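PDB 3D1L: putative NADP oxidoreductase BF3122 from Bacteroides fragilis, which probably acts as an NADP-dependent oxidoreductase with a Rossmann-type dinucleotide-binding domain, its substrate and physiological reaction still unknown. Local coordinates for residues Y40-E45 with A82-G87. Sequence-based numbering, arbitrary orientation.
Sequences YSRTEE and AELLQG
Leu84 reaches out from helix 78-89 and meets Tyr40 with a single methyl, a worked example of how two elements can touch through side chains while their backbones stay apart. It is a light van der Waals contact of a methyl against a hydroxyl oxygen: CD1 of Leu84 lies 3.9 Å from OH of Tyr40, and the two side chains meet at about a right angle. In one of its two modelled conformers, Arg42 brings CD to 4.2 Å from Leu84 CD1, a looser and less certain contact. The reach comes from the leucine's extended shape. Its CG is anti to the carbonyl carbon (chi1 -51°) and CD1 continues outward anti to CA (chi2 -179°). Even so, the nearest CA atoms, those of Arg42 and Leu84, are 10.7 Å apart, and the two segments bury just 82 Å² together.

Further out, Tyr40 is held at the end of strand 35-40 by backbone hydrogen bonds to Leu15 and Gly17, while Ser41 bonds through its backbone to Thr59. Leu84 also packs on Leu62, and Arg42 on Leu76, so loops border the contact. Tyr40 is buried, whereas Arg42 is exposed.

The contact thus lies at the carboxyl ends of the parallel strands of the mixed sheet, from the end of strand 35-40 and the turn after it to helix 78-89, which follows strand 71-74, with strand 12-16 between those strands. This is the topology of a Rossmann fold, in which the turn after the second strand commonly borders the adenosine ribose of NAD(P); Ser-Arg-Thr here is consistent with NADP binding.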
loop_
_atom_site.group_PDB
_atom_site.type_symbol
_atom_site.label_atom_id
_atom_site.label_comp_id
_atom_site.label_asym_id
_atom_site.label_seq_id
_atom_site.Cartn_x
_atom_site.Cartn_y
_atom_site.Cartn_z
ATOM N N TYR B 40 -3.059 -23.665 21.592
ATOM C CA TYR B 40 -2.874 -22.962 22.846
ATOM C C TYR B 40 -2.763 -21.457 22.573
ATOM O O TYR B 40 -2.108 -21.030 21.610
ATOM C CB TYR B 40 -1.612 -23.448 23.579
ATOM C CG TYR B 40 -1.165 -22.444 24.602
ATOM C CD1 TYR B 40 -1.664 -22.487 25.910
ATOM C CD2 TYR B 40 -0.299 -21.398 24.247
ATOM C CE1 TYR B 40 -1.287 -21.550 26.842
ATOM C CE2 TYR B 40 0.072 -20.434 25.171
ATOM C CZ TYR B 40 -0.430 -20.520 26.464
ATOM O OH TYR B 40 -0.053 -19.587 27.390
ATOM N N SER B 41 -3.390 -20.645 23.424
ATOM C CA SER B 41 -3.157 -19.203 23.403
ATOM C C SER B 41 -3.297 -18.696 24.802
ATOM O O SER B 41 -3.960 -19.336 25.615
ATOM C CB SER B 41 -4.178 -18.507 22.503
ATOM O OG SER B 41 -3.925 -17.121 22.410
ATOM N N ARG B 42 -2.680 -17.548 25.086
ATOM C CA ARG B 42 -2.816 -16.947 26.406
ATOM C C ARG B 42 -4.252 -16.463 26.681
ATOM O O ARG B 42 -4.715 -16.520 27.823
ATOM C CB ARG B 42 -1.733 -15.870 26.637
ATOM C CG ARG B 42 -0.407 -16.503 27.086
ATOM C CD ARG B 42 0.887 -15.741 26.706
ATOM N NE ARG B 42 1.076 -15.550 25.266
ATOM C CZ ARG B 42 1.069 -14.361 24.661
ATOM N NH1 ARG B 42 0.899 -13.237 25.360
ATOM N NH2 ARG B 42 1.242 -14.291 23.346
ATOM N N THR B 43 -4.972 -16.039 25.642
ATOM C CA THR B 43 -6.359 -15.582 25.825
ATOM C C THR B 43 -7.394 -16.516 25.185
ATOM O O THR B 43 -7.227 -16.960 24.059
ATOM C CB THR B 43 -6.576 -14.128 25.326
ATOM O OG1 THR B 43 -6.228 -14.045 23.940
ATOM C CG2 THR B 43 -5.692 -13.136 26.118
ATOM N N GLU B 44 -8.466 -16.788 25.915
ATOM C CA GLU B 44 -9.497 -17.703 25.464
ATOM C C GLU B 44 -10.081 -17.370 24.087
ATOM O O GLU B 44 -10.302 -18.247 23.275
ATOM C CB GLU B 44 -10.611 -17.808 26.521
ATOM C CG GLU B 44 -11.716 -18.751 26.101
ATOM C CD GLU B 44 -12.339 -19.491 27.255
ATOM O OE1 GLU B 44 -12.781 -18.822 28.216
ATOM O OE2 GLU B 44 -12.411 -20.742 27.185
ATOM N N GLU B 45 -10.319 -16.095 23.841
ATOM C CA GLU B 45 -10.895 -15.602 22.587
ATOM C C GLU B 45 -10.049 -16.010 21.376
ATOM O O GLU B 45 -10.579 -16.457 20.345
ATOM C CB GLU B 45 -11.026 -14.073 22.682
ATOM C CG GLU B 45 -11.606 -13.345 21.473
ATOM C CD GLU B 45 -11.623 -11.830 21.675
ATOM O OE1 GLU B 45 -10.592 -11.169 21.413
ATOM O OE2 GLU B 45 -12.666 -11.300 22.100
ATOM N N ALA B 82 10.679 -17.730 27.562
ATOM C CA ALA B 82 11.350 -18.240 28.778
ATOM C C ALA B 82 10.365 -18.754 29.784
ATOM O O ALA B 82 10.430 -19.905 30.213
ATOM C CB ALA B 82 12.173 -17.160 29.432
ATOM N N GLU B 83 9.478 -17.839 30.165
ATOM C CA GLU B 83 8.369 -18.079 31.062
ATOM C C GLU B 83 7.741 -19.436 30.792
ATOM O O GLU B 83 7.415 -20.178 31.724
ATOM C CB GLU B 83 7.326 -16.966 30.869
ATOM C CG GLU B 83 6.069 -17.129 31.729
ATOM C CD GLU B 83 4.985 -16.078 31.474
ATOM O OE1 GLU B 83 5.310 -14.933 31.076
ATOM O OE2 GLU B 83 3.795 -16.409 31.696
ATOM N N LEU B 84 7.605 -19.761 29.507
ATOM C CA LEU B 84 6.747 -20.858 29.082
ATOM C C LEU B 84 7.472 -22.019 28.414
ATOM O O LEU B 84 6.855 -23.025 28.073
ATOM C CB LEU B 84 5.628 -20.316 28.176
ATOM C CG LEU B 84 4.777 -19.115 28.654
ATOM C CD1 LEU B 84 3.721 -18.778 27.601
ATOM C CD2 LEU B 84 4.128 -19.314 30.037
ATOM N N LEU B 85 8.781 -21.882 28.268
ATOM C CA LEU B 85 9.594 -22.829 27.532
ATOM C C LEU B 85 9.504 -24.240 28.072
ATOM O O LEU B 85 9.259 -25.149 27.299
ATOM C CB LEU B 85 11.055 -22.375 27.479
ATOM C CG LEU B 85 12.004 -23.181 26.586
ATOM C CD1 LEU B 85 11.403 -23.453 25.213
ATOM C CD2 LEU B 85 13.358 -22.492 26.428
ATOM N N GLN B 86 9.693 -24.416 29.384
ATOM C CA GLN B 86 9.714 -25.751 29.974
ATOM C C GLN B 86 8.316 -26.355 30.104
ATOM O O GLN B 86 8.159 -27.585 30.064
ATOM C CB GLN B 86 10.464 -25.755 31.305
ATOM C CG GLN B 86 11.988 -25.700 31.149
ATOM C CD GLN B 86 12.490 -24.347 30.661
ATOM O OE1 GLN B 86 12.472 -23.359 31.397
ATOM N NE2 GLN B 86 12.941 -24.302 29.415
ATOM N N GLY B 87 7.313 -25.481 30.237
ATOM C CA GLY B 87 5.906 -25.859 30.205
ATOM C C GLY B 87 5.525 -26.322 28.806
ATOM O O GLY B 87 4.626 -27.155 28.641
#